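Local coordinates for protein glycerol kinase, putative (Plasmodium falciparum, PDB 2W40) that probably phosphorylates glycerol with ATP to give sn-glycerol 3-phosphate, as a member of the FGGY kinase family with the actin-like ATPase fold, at residues C[333-338]-C[420-424]; C[313-318]-C[384-388]; C[340-346]-C[378-383]. One frame throughout, in Å; residues are numbered along the deposited sequence. Where two conformers were deposited one is given.

Contact 1 (C[333-338]-C[420-424]); sequences ASDIME and NKPFM
Asn-420 and Pro-422, at the start of helix 421-431, lie against Ser-334 and Met-337 of helix 333-339. The motif is an N-capped helix start packed against a second helix in the C-terminal FGGY domain of the actin-like ATPase fold.

Its apolar part centres on Pro-422, a residue at home in the first turn of a helix, where no earlier carbonyl needs its missing N-H. The CB of its ring meets Met-337 CB at 3.9 Å. Glu-338 crosses the ring at about a right angle, its chain bent at chi2 (-79°), which brings OE2 within 3.7 Å of Pro-422 CD. Met-337 is bent at chi3 and reaches on to Phe-423: its SD sits at the edge of the phenyl ring near the ring plane, 4.2 Å from Phe-423 CB. Unbranched and flexible, methionine can follow such a curved path; the same sulfur also touches Leu-385 of helix 377-403.

The polar part begins with a cap. Asn-420 has its amide anti to the backbone N (chi1 175°), and OD1 turns back to accept from Phe-423 N at 3.0 Å. Asparagine suits an N-cap because its short side chain can serve an N-H of the first turn. The same amide lies alongside Ser-334, with CG 3.6 Å from Ser-334 CA. Ser-334 belongs to the ADP site seen in this protein, though no nucleotide is bound here. One water joins the two helices, lying 2.8 Å from Ser-334 OG and accepting from Lys-421 N at 3.1 Å.

Contact 2 (C[313-318]-C[384-388]); sequences TAGSGV and LLEGI. With EDO (1,2-ethanediol), chain B; EDO (1,2-ethanediol), chain D.
Gly-317 meets Leu-384 without a side chain of its own: Leu-384 CD1 lies 3.8 Å from Gly-317 CA, in the direction a beta carbon would take. Such a carbon would collide with this methyl and with Thr-313 CG2, which explains why glycine suits the position. Leu-384 carries its branch anti to the backbone N (chi1 -180°), pointing CG at helix 315-323; its second methyl, CD2, comes within 4.1 Å of Ala-314 O.

One turn further along helix 377-403, Ile-388 takes up the start of the other helix. Its long branch puts CD1 against Ala-314, 3.6 Å from CA and 3.9 Å from CB, where the small alanine at the N-cap permits a close approach. Ile-388 CG1 faces Thr-313 O, a buried carbonyl with no partner in the model. Val-318 and Leu-385 also approach obliquely through their methyls, CG2 to CD2 at 4.0 Å. Aliphatic residues fit this buried interface, where the side chains that meet are nearly all aliphatic.

Glu-386 lies clear of helix 315-323: its OE1 accepts from an ethanediol O1 at 2.6 Å, while OE2 forms a salt bridge with Arg-382. Gly-315, next to the capping alanine, is part of the observed ADP site, so the contact lies next to a turn of the nucleotide site.

Strand 272-279 adjoins both Ala-314 and Ile-388 through Val-272, helix 421-431 reaches Ile-388 with Phe-423, and helix 333-339 covers Leu-385 with Ala-333 and Met-337; helix 377-403 thus packs against the start of helix 315-323 amid a strand and two further helices.

Contact 3 (C[340-346]-C[378-383]); sequences CENTTGV and SHIVRA
Arg-382 and His-379, one turn apart on helix 377-403, reach out to the loop 340-346, which ends in a type I' beta turn from Thr-343 to Val-346 in the C-terminal FGGY domain. Arg-382 runs extended from CG to NE, alongside the loop backbone. Its NH1 donates to Cys-340 O at 2.8 Å in a bent bond (142° at the hydrogen). NH1 lies in the carbonyl plane of Cys-340, but the oxygen sits 28° out of the guanidinium plane, while Glu-341 O lies 3.6 Å above the centre of one guanidinium face. Arginine suits this place because its long chain also packs apolar carbons: Thr-343 crosses it at about a right angle, with CG2 3.6 Å from Arg-382 CG.

The His-379 ring offers its edge to Asn-342 O, which lies in plane and accepts a weak bond from ND1 at 3.5 Å. Ser-378 OG lies over one face. Thr-344 crosses the His-379 side chain at about a right angle, and Thr-344 CG2 lies 3.6 Å from His-379 CE1.

Ala-383 is small enough for the turn's end to close in, Val-346 CG1 meeting its CB at 3.8 Å. Within the turn, Thr-343 OG1 donates to a lone pair of Val-346 O at 2.7 Å.

How the contacts relate
Helix 377-403 is common ground: contacts 2 and 3 share it and contact 1 lies against it. Contacts 1 and 2 have centres 13 Å apart and meet where Phe-423 CE1 lies 3.4 Å from Leu-385 O. Contact 3, whose centre is 11 Å from that of contact 1, joins it where Ile-336 CD1 packs on Val-381 CG1 at 3.5 Å. Its centre is 13 Å from that of contact 2, with Glu-386 CD 3.7 Å from Thr-343 CG2. Contacts 1 and 2 supply Ser-334 and Gly-315 to the observed ADP site. Contact 3 is more remote: the Arg-382 side chain is about 10 Å from that of Ser-334. Bound glycerol lies about 10 Å from the Ala-314 side chain.

Contact 1 (C[333-338]-C[420-424])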
ATOM      1  N   ALA C 333      12.050   1.161  13.091  1.00 24.66           N
ATOM      2  CA  ALA C 333      11.766   2.280  12.290  1.00 23.31           C
ATOM      3  C   ALA C 333      13.031   3.161  12.116  1.00 24.50           C
ATOM      4  O   ALA C 333      13.224   3.749  11.032  1.00 23.78           O
ATOM      5  CB  ALA C 333      10.618   3.049  12.921  1.00 25.18           C
ATOM      6  N   SER C 334      13.932   3.236  13.132  1.00 21.26           N
ATOM      7  CA  SER C 334      15.139   4.048  12.962  1.00 23.44           C
ATOM      8  C   SER C 334      16.067   3.418  11.935  1.00 23.14           C
ATOM      9  O   SER C 334      16.602   4.080  11.002  1.00 22.86           O
ATOM     10  CB  SER C 334      15.897   4.225  14.313  1.00 23.53           C
ATOM     11  OG  SER C 334      17.168   4.902  14.174  1.00 25.86           O
ATOM     12  N   ASP C 335      16.282   2.128  12.129  1.00 24.27           N
ATOM     13  CA  ASP C 335      17.172   1.391  11.234  1.00 24.01           C
ATOM     14  C   ASP C 335      16.606   1.471   9.816  1.00 22.04           C
ATOM     15  O   ASP C 335      17.343   1.776   8.848  1.00 22.16           O
ATOM     16  CB  ASP C 335      17.300  -0.059  11.664  1.00 25.04           C
ATOM     17  CG  ASP C 335      18.310  -0.251  12.804  1.00 31.78           C
ATOM     18  OD1 ASP C 335      19.192   0.668  13.023  1.00 34.36           O
ATOM     19  OD2 ASP C 335      18.187  -1.296  13.519  1.00 38.26           O
ATOM     20  N   ILE C 336      15.296   1.315   9.701  1.00 22.26           N
ATOM     21  CA  ILE C 336      14.613   1.511   8.361  1.00 22.81           C
ATOM     22  C   ILE C 336      14.898   2.898   7.820  1.00 22.89           C
ATOM     23  O   ILE C 336      15.252   3.045   6.668  1.00 24.00           O
ATOM     24  CB  ILE C 336      13.072   1.276   8.359  1.00 21.90           C
ATOM     25  CG1 ILE C 336      12.720  -0.184   8.410  1.00 24.21           C
ATOM     26  CG2 ILE C 336      12.365   1.863   7.062  1.00 17.94           C
ATOM     27  CD1 ILE C 336      11.175  -0.465   8.551  1.00 23.97           C
ATOM     28  N   MET C 337      14.778   3.938   8.613  1.00 24.70           N
ATOM     29  CA  MET C 337      15.144   5.254   8.079  1.00 25.22           C
ATOM     30  C   MET C 337      16.651   5.532   7.842  1.00 26.95           C
ATOM     31  O   MET C 337      17.005   6.312   6.944  1.00 26.46           O
ATOM     32  CB  MET C 337      14.431   6.335   8.872  1.00 26.02           C
ATOM     33  CG  MET C 337      12.964   6.453   8.372  1.00 26.20           C
ATOM     34  SD  MET C 337      12.238   7.872   9.111  1.00 24.04           S
ATOM     35  CE  MET C 337      12.788   9.290   8.173  1.00 21.47           C
ATOM     36  N   GLU C 338      17.548   4.833   8.535  1.00 28.25           N
ATOM     37  CA  GLU C 338      18.994   4.945   8.208  1.00 29.81           C
ATOM     38  C   GLU C 338      19.309   4.294   6.853  1.00 30.35           C
ATOM     39  O   GLU C 338      19.985   4.912   5.951  1.00 30.81           O
ATOM     40  CB  GLU C 338      19.797   4.221   9.282  1.00 32.28           C
ATOM     41  CG  GLU C 338      19.691   4.772  10.715  1.00 36.48           C
ATOM     42  CD  GLU C 338      20.566   6.035  10.966  1.00 42.76           C
ATOM     43  OE1 GLU C 338      21.201   6.488   9.960  1.00 47.42           O
ATOM     44  OE2 GLU C 338      20.604   6.588  12.141  1.00 40.41           O
ATOM     45  N   ASN C 420      14.261   8.323  17.582  1.00 19.26           N
ATOM     46  CA  ASN C 420      14.608   7.922  16.228  1.00 17.55           C
ATOM     47  C   ASN C 420      15.187   9.186  15.642  1.00 16.11           C
ATOM     48  O   ASN C 420      14.472  10.108  15.208  1.00 15.48           O
ATOM     49  CB  ASN C 420      13.331   7.410  15.564  1.00 17.83           C
ATOM     50  CG  ASN C 420      13.475   7.064  14.123  1.00 20.44           C
ATOM     51  OD1 ASN C 420      14.410   7.493  13.427  1.00 15.83           O
ATOM     52  ND2 ASN C 420      12.472   6.250  13.638  1.00 21.15           N
ATOM     53  N   LYS C 421      16.522   9.247  15.622  1.00 16.56           N
ATOM     54  CA  LYS C 421      17.234  10.443  15.119  1.00 17.97           C
ATOM     55  C   LYS C 421      16.938  10.787  13.661  1.00 15.99           C
ATOM     56  O   LYS C 421      16.719  11.953  13.385  1.00 14.96           O
ATOM     57  CB  LYS C 421      18.769  10.356  15.301  1.00 21.04           C
ATOM     58  CG  LYS C 421      19.207  10.445  16.772  1.00 25.60           C
ATOM     59  CD  LYS C 421      20.574   9.759  16.946  1.00 26.59           C
ATOM     60  CE  LYS C 421      21.393  10.304  18.107  1.00 32.59           C
ATOM     61  NZ  LYS C 421      22.845  10.572  17.667  1.00 38.25           N
ATOM     62  N   PRO C 422      16.980   9.804  12.717  1.00 15.31           N
ATOM     63  CA  PRO C 422      16.601  10.221  11.352  1.00 14.83           C
ATOM     64  C   PRO C 422      15.174  10.708  11.213  1.00 12.68           C
ATOM     65  O   PRO C 422      14.914  11.628  10.477  1.00 11.29           O
ATOM     66  CB  PRO C 422      16.835   8.998  10.482  1.00 15.26           C
ATOM     67  CG  PRO C 422      17.022   7.890  11.423  1.00 16.95           C
ATOM     68  CD  PRO C 422      17.492   8.406  12.759  1.00 16.13           C
ATOM     69  N   PHE C 423      14.283  10.138  11.974  1.00 11.13           N
ATOM     70  CA  PHE C 423      12.904  10.675  11.969  1.00 11.32           C
ATOM     71  C   PHE C 423      12.823  12.089  12.495  1.00 11.36           C
ATOM     72  O   PHE C 423      12.251  13.008  11.819  1.00 11.00           O
ATOM     73  CB  PHE C 423      12.014   9.748  12.839  1.00 11.53           C
ATOM     74  CG  PHE C 423      10.587  10.182  12.926  1.00  9.93           C
ATOM     75  CD1 PHE C 423       9.764  10.249  11.817  1.00 11.74           C
ATOM     76  CD2 PHE C 423      10.060  10.600  14.144  1.00 11.58           C
ATOM     77  CE1 PHE C 423       8.383  10.666  11.907  1.00 10.36           C
ATOM     78  CE2 PHE C 423       8.730  11.031  14.210  1.00 10.71           C
ATOM     79  CZ  PHE C 423       7.880  11.021  13.107  1.00 13.22           C
ATOM     80  N   MET C 424      13.428  12.347  13.665  1.00 11.35           N
ATOM     81  CA  MET C 424      13.389  13.697  14.229  1.00 10.46           C
ATOM     82  C   MET C 424      14.118  14.694  13.316  1.00  9.50           C
ATOM     83  O   MET C 424      13.704  15.861  13.160  1.00 10.53           O
ATOM     84  CB  MET C 424      13.969  13.646  15.627  1.00 12.04           C
ATOM     85  CG  MET C 424      13.097  12.940  16.665  1.00 12.42           C
ATOM     86  SD  MET C 424      11.247  13.377  16.493  1.00 17.75           S
ATOM     87  CE  MET C 424      11.422  14.937  17.131  1.00 14.22           C
TER
HETATM   88  O   HOH W   1      18.214   6.703  15.975  1.00 21.99           O

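Contact 2 (C[313-318]-C[384-388])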
ATOM      1  N   THR C 313      -3.173   9.637  12.410  1.00 12.19           N
ATOM      2  CA  THR C 313      -2.346   8.469  12.039  1.00 12.27           C
ATOM      3  C   THR C 313      -0.883   8.754  12.338  1.00 13.41           C
ATOM      4  O   THR C 313      -0.290   9.580  11.629  1.00 14.66           O
ATOM      5  CB  THR C 313      -2.495   8.067  10.558  1.00 11.83           C
ATOM      6  OG1 THR C 313      -3.868   7.777  10.302  1.00 13.69           O
ATOM      7  CG2 THR C 313      -1.575   6.827  10.255  1.00 13.60           C
ATOM      8  N   ALA C 314      -0.310   8.099  13.366  1.00 12.60           N
ATOM      9  CA  ALA C 314       1.140   8.189  13.707  1.00 13.18           C
ATOM     10  C   ALA C 314       1.537   6.809  14.191  1.00 13.02           C
ATOM     11  O   ALA C 314       1.651   5.904  13.338  1.00 12.74           O
ATOM     12  CB  ALA C 314       1.393   9.300  14.768  1.00 12.52           C
ATOM     13  N   GLY C 315       1.640   6.578  15.501  1.00 10.99           N
ATOM     14  CA  GLY C 315       1.755   5.267  16.082  1.00 11.09           C
ATOM     15  C   GLY C 315       0.652   4.297  15.656  1.00  9.10           C
ATOM     16  O   GLY C 315       0.852   3.100  15.469  1.00 12.64           O
ATOM     17  N   SER C 316      -0.557   4.863  15.479  1.00  7.87           N
ATOM     18  CA  SER C 316      -1.698   4.050  14.990  1.00  8.61           C
ATOM     19  C   SER C 316      -1.361   3.501  13.589  1.00  8.78           C
ATOM     20  O   SER C 316      -1.773   2.389  13.265  1.00 11.67           O
ATOM     21  CB  SER C 316      -2.919   4.908  14.967  1.00  9.07           C
ATOM     22  OG  SER C 316      -2.744   6.083  14.182  1.00  9.10           O
ATOM     23  N   GLY C 317      -0.671   4.314  12.746  1.00  8.93           N
ATOM     24  CA  GLY C 317      -0.169   3.878  11.432  1.00  9.76           C
ATOM     25  C   GLY C 317       0.899   2.761  11.558  1.00  9.94           C
ATOM     26  O   GLY C 317       0.853   1.762  10.858  1.00 10.07           O
ATOM     27  N   VAL C 318       1.832   2.963  12.487  1.00 10.01           N
ATOM     28  CA  VAL C 318       2.870   2.017  12.658  1.00 10.50           C
ATOM     29  C   VAL C 318       2.270   0.691  13.100  1.00 10.77           C
ATOM     30  O   VAL C 318       2.696  -0.415  12.663  1.00 13.42           O
ATOM     31  CB  VAL C 318       3.999   2.581  13.639  1.00 12.44           C
ATOM     32  CG1 VAL C 318       4.994   1.387  14.014  1.00 13.96           C
ATOM     33  CG2 VAL C 318       4.655   3.806  13.006  1.00 16.16           C
ATOM     34  N   LEU C 384       5.250   6.411   5.328  1.00  7.25           N
ATOM     35  CA  LEU C 384       4.190   6.647   6.379  1.00  7.79           C
ATOM     36  C   LEU C 384       4.789   7.662   7.434  1.00  7.79           C
ATOM     37  O   LEU C 384       4.154   8.661   7.789  1.00  8.66           O
ATOM     38  CB  LEU C 384       3.672   5.401   7.044  1.00  8.38           C
ATOM     39  CG  LEU C 384       2.609   5.652   8.094  1.00 10.45           C
ATOM     40  CD1 LEU C 384       1.433   4.670   8.065  1.00 12.80           C
ATOM     41  CD2 LEU C 384       3.221   5.772   9.507  1.00 11.46           C
ATOM     42  N   LEU C 385       6.055   7.413   7.795  1.00  8.70           N
ATOM     43  CA  LEU C 385       6.747   8.230   8.808  1.00  8.84           C
ATOM     44  C   LEU C 385       6.951   9.631   8.288  1.00  7.26           C
ATOM     45  O   LEU C 385       6.650  10.634   8.952  1.00  7.88           O
ATOM     46  CB  LEU C 385       8.056   7.549   9.150  1.00 10.06           C
ATOM     47  CG  LEU C 385       7.874   6.254   9.958  1.00 11.73           C
ATOM     48  CD1 LEU C 385       9.292   5.644  10.171  1.00 13.81           C
ATOM     49  CD2 LEU C 385       7.130   6.445  11.271  1.00 13.64           C
ATOM     50  N   GLU C 386       7.337   9.733   7.016  1.00  7.87           N
ATOM     51  CA  GLU C 386       7.434  11.029   6.382  1.00  7.97           C
ATOM     52  C   GLU C 386       6.121  11.757   6.396  1.00  7.53           C
ATOM     53  O   GLU C 386       6.096  12.977   6.600  1.00  8.73           O
ATOM     54  CB  GLU C 386       8.023  10.939   4.993  1.00  8.43           C
ATOM     55  CG  GLU C 386       9.492  10.448   4.875  1.00 10.36           C
ATOM     56  CD  GLU C 386      10.102  10.717   3.486  1.00 11.56           C
ATOM     57  OE1 GLU C 386       9.367  11.148   2.521  1.00 12.84           O
ATOM     58  OE2 GLU C 386      11.353  10.474   3.335  1.00 11.72           O
ATOM     59  N   GLY C 387       5.053  11.050   6.083  1.00  8.21           N
ATOM     60  CA  GLY C 387       3.698  11.655   6.147  1.00  8.47           C
ATOM     61  C   GLY C 387       3.306  12.275   7.494  1.00  8.92           C
ATOM     62  O   GLY C 387       2.542  13.215   7.549  1.00 11.25           O
ATOM     63  N   ILE C 388       3.866  11.774   8.597  1.00  8.91           N
ATOM     64  CA  ILE C 388       3.697  12.426   9.911  1.00  8.99           C
ATOM     65  C   ILE C 388       4.272  13.826   9.864  1.00  9.72           C
ATOM     66  O   ILE C 388       3.620  14.807  10.263  1.00 10.23           O
ATOM     67  CB  ILE C 388       4.244  11.547  11.065  1.00 11.72           C
ATOM     68  CG1 ILE C 388       3.620  10.112  11.064  1.00 11.19           C
ATOM     69  CG2 ILE C 388       4.119  12.298  12.446  1.00 10.94           C
ATOM     70  CD1 ILE C 388       4.255   9.154  12.072  1.00 12.38           C
TER
HETATM   71  C1  EDO B1515       8.993  13.073  -0.165  1.00 25.07           C
HETATM   72  O1  EDO B1515       9.946  13.119   0.925  1.00 19.68           O
HETATM   73  C2  EDO B1515       9.286  11.833  -1.037  1.00 26.91           C
HETATM   74  O2  EDO B1515      10.604  11.929  -1.664  1.00 32.51           O
HETATM   75  C1  EDO D1503      -5.036   0.886  14.476  1.00 21.77           C
HETATM   76  O1  EDO D1503      -3.922   0.483  13.673  1.00 24.13           O
HETATM   77  C2  EDO D1503      -5.173  -0.173  15.467  1.00 24.15           C
HETATM   78  O2  EDO D1503      -3.966  -0.052  16.268  1.00 25.70           O

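Contact 3 (C[340-346]-C[378-383])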
ATOM      1  N   CYS C 340      17.226   3.217   4.550  1.00 22.81           N
ATOM      2  CA  CYS C 340      16.395   3.658   3.495  0.50 21.68           C
ATOM      3  C   CYS C 340      16.422   5.178   3.495  1.00 20.92           C
ATOM      4  O   CYS C 340      15.666   5.821   4.242  1.00 19.39           O
ATOM      5  CB  CYS C 340      14.979   3.123   3.709  0.50 21.95           C
ATOM      6  SG  CYS C 340      14.062   3.316   2.244  0.50 20.58           S
ATOM      7  N   GLU C 341      17.268   5.746   2.657  0.50 20.32           N
ATOM      8  CA  GLU C 341      17.558   7.175   2.713  0.50 20.14           C
ATOM      9  C   GLU C 341      16.513   8.044   2.053  0.50 18.99           C
ATOM     10  O   GLU C 341      16.469   9.249   2.265  0.50 17.87           O
ATOM     11  CB  GLU C 341      18.915   7.404   2.059  0.50 21.08           C
ATOM     12  CG  GLU C 341      19.987   6.668   2.876  0.50 21.95           C
ATOM     13  CD  GLU C 341      21.363   6.737   2.306  0.50 23.32           C
ATOM     14  OE1 GLU C 341      21.588   7.509   1.338  0.50 27.65           O
ATOM     15  OE2 GLU C 341      22.203   5.960   2.803  0.50 26.76           O
ATOM     16  N   ASN C 342      15.701   7.417   1.214  1.00 17.83           N
ATOM     17  CA  ASN C 342      14.557   8.105   0.600  1.00 17.68           C
ATOM     18  C   ASN C 342      13.492   7.001   0.291  1.00 15.52           C
ATOM     19  O   ASN C 342      13.709   5.774   0.523  1.00 15.56           O
ATOM     20  CB  ASN C 342      14.990   8.950  -0.626  1.00 17.16           C
ATOM     21  CG  ASN C 342      15.508   8.072  -1.767  1.00 20.59           C
ATOM     22  OD1 ASN C 342      14.836   7.130  -2.195  1.00 21.64           O
ATOM     23  ND2 ASN C 342      16.751   8.283  -2.176  1.00 24.05           N
ATOM     24  N   THR C 343      12.309   7.439  -0.120  1.00 14.26           N
ATOM     25  CA  THR C 343      11.233   6.504  -0.363  1.00 13.17           C
ATOM     26  C   THR C 343      11.075   6.121  -1.819  1.00 16.36           C
ATOM     27  O   THR C 343      10.074   5.434  -2.149  1.00 15.20           O
ATOM     28  CB  THR C 343       9.894   7.164   0.067  1.00 11.47           C
ATOM     29  OG1 THR C 343       9.643   8.306  -0.779  1.00 12.68           O
ATOM     30  CG2 THR C 343       9.881   7.517   1.591  1.00 12.15           C
ATOM     31  N   THR C 344      12.060   6.588  -2.638  1.00 16.63           N
ATOM     32  CA  THR C 344      12.032   6.576  -4.118  1.00 19.67           C
ATOM     33  C   THR C 344      10.734   7.155  -4.714  1.00 18.91           C
ATOM     34  O   THR C 344      10.185   6.665  -5.753  1.00 23.70           O
ATOM     35  CB  THR C 344      12.289   5.218  -4.632  1.00 19.66           C
ATOM     36  OG1 THR C 344      11.126   4.469  -4.469  1.00 23.94           O
ATOM     37  CG2 THR C 344      13.373   4.511  -3.873  1.00 25.03           C
ATOM     38  N   GLY C 345      10.338   8.259  -4.100  1.00 18.48           N
ATOM     39  CA  GLY C 345       9.258   9.101  -4.493  1.00 16.83           C
ATOM     40  C   GLY C 345       7.911   8.552  -4.053  1.00 15.82           C
ATOM     41  O   GLY C 345       6.939   9.166  -4.379  1.00 18.46           O
ATOM     42  N   VAL C 346       7.899   7.431  -3.352  1.00 11.60           N
ATOM     43  CA  VAL C 346       6.629   6.959  -2.761  1.00 10.41           C
ATOM     44  C   VAL C 346       6.131   7.975  -1.724  1.00 10.28           C
ATOM     45  O   VAL C 346       6.936   8.506  -0.907  1.00  9.94           O
ATOM     46  CB  VAL C 346       6.758   5.552  -2.116  1.00 10.42           C
ATOM     47  CG1 VAL C 346       5.466   5.110  -1.320  1.00  9.83           C
ATOM     48  CG2 VAL C 346       7.109   4.518  -3.276  1.00 13.76           C
ATOM     49  N   SER C 378      10.203  -1.440   3.339  1.00 15.76           N
ATOM     50  CA  SER C 378      10.982  -0.364   3.957  1.00 16.19           C
ATOM     51  C   SER C 378      10.588   1.015   3.428  1.00 14.85           C
ATOM     52  O   SER C 378      10.438   1.956   4.191  1.00 13.70           O
ATOM     53  CB  SER C 378      12.492  -0.597   3.757  1.00 19.57           C
ATOM     54  OG  SER C 378      12.889  -0.296   2.373  1.00 23.06           O
ATOM     55  N   HIS C 379      10.435   1.162   2.117  1.00 13.47           N
ATOM     56  CA  HIS C 379      10.091   2.441   1.548  1.00 11.34           C
ATOM     57  C   HIS C 379       8.683   2.873   1.931  1.00  9.33           C
ATOM     58  O   HIS C 379       8.409   4.060   2.148  1.00  8.49           O
ATOM     59  CB  HIS C 379      10.173   2.416   0.008  1.00 11.55           C
ATOM     60  CG  HIS C 379      11.460   1.927  -0.551  1.00 14.08           C
ATOM     61  ND1 HIS C 379      12.623   2.684  -0.584  1.00 23.42           N
ATOM     62  CD2 HIS C 379      11.735   0.804  -1.229  1.00 11.54           C
ATOM     63  CE1 HIS C 379      13.565   2.015  -1.240  1.00 19.95           C
ATOM     64  NE2 HIS C 379      13.047   0.868  -1.633  1.00 20.83           N
ATOM     65  N   ILE C 380       7.777   1.908   2.026  1.00 10.07           N
ATOM     66  CA  ILE C 380       6.371   2.184   2.439  1.00 11.45           C
ATOM     67  C   ILE C 380       6.322   2.652   3.883  1.00  9.60           C
ATOM     68  O   ILE C 380       5.627   3.585   4.216  1.00 11.37           O
ATOM     69  CB  ILE C 380       5.469   0.953   2.168  1.00 11.83           C
ATOM     70  CG1 ILE C 380       5.499   0.633   0.631  1.00 13.37           C
ATOM     71  CG2 ILE C 380       4.089   1.102   2.830  1.00 10.60           C
ATOM     72  CD1 ILE C 380       4.832  -0.760   0.224  1.00 14.19           C
ATOM     73  N   VAL C 381       7.051   1.932   4.738  1.00  9.22           N
ATOM     74  CA  VAL C 381       7.216   2.333   6.152  1.00  8.47           C
ATOM     75  C   VAL C 381       7.762   3.754   6.294  1.00  8.58           C
ATOM     76  O   VAL C 381       7.154   4.601   6.992  1.00  9.08           O
ATOM     77  CB  VAL C 381       8.087   1.259   6.914  1.00  9.99           C
ATOM     78  CG1 VAL C 381       8.433   1.776   8.354  1.00 11.64           C
ATOM     79  CG2 VAL C 381       7.344  -0.034   6.921  1.00 10.13           C
ATOM     80  N   ARG C 382       8.860   4.041   5.606  1.00  9.92           N
ATOM     81  CA  ARG C 382       9.459   5.389   5.619  1.00  8.07           C
ATOM     82  C   ARG C 382       8.478   6.433   5.153  1.00  7.75           C
ATOM     83  O   ARG C 382       8.417   7.496   5.723  1.00  7.35           O
ATOM     84  CB  ARG C 382      10.773   5.414   4.794  1.00  9.34           C
ATOM     85  CG  ARG C 382      11.398   6.759   4.807  1.00 10.33           C
ATOM     86  CD  ARG C 382      12.699   6.880   4.057  1.00 11.78           C
ATOM     87  NE  ARG C 382      12.964   8.292   4.095  1.00 16.21           N
ATOM     88  CZ  ARG C 382      13.878   8.925   4.808  1.00 13.41           C
ATOM     89  NH1 ARG C 382      14.865   8.268   5.432  1.00 14.56           N
ATOM     90  NH2 ARG C 382      13.834  10.236   4.825  1.00 15.19           N
ATOM     91  N   ALA C 383       7.674   6.095   4.141  1.00  6.34           N
ATOM     92  CA  ALA C 383       6.790   7.103   3.527  1.00  6.48           C
ATOM     93  C   ALA C 383       5.704   7.451   4.607  1.00  6.69           C
ATOM     94  O   ALA C 383       5.245   8.570   4.746  1.00  8.53           O
ATOM     95  CB  ALA C 383       6.107   6.526   2.178  1.00  8.16           C
TER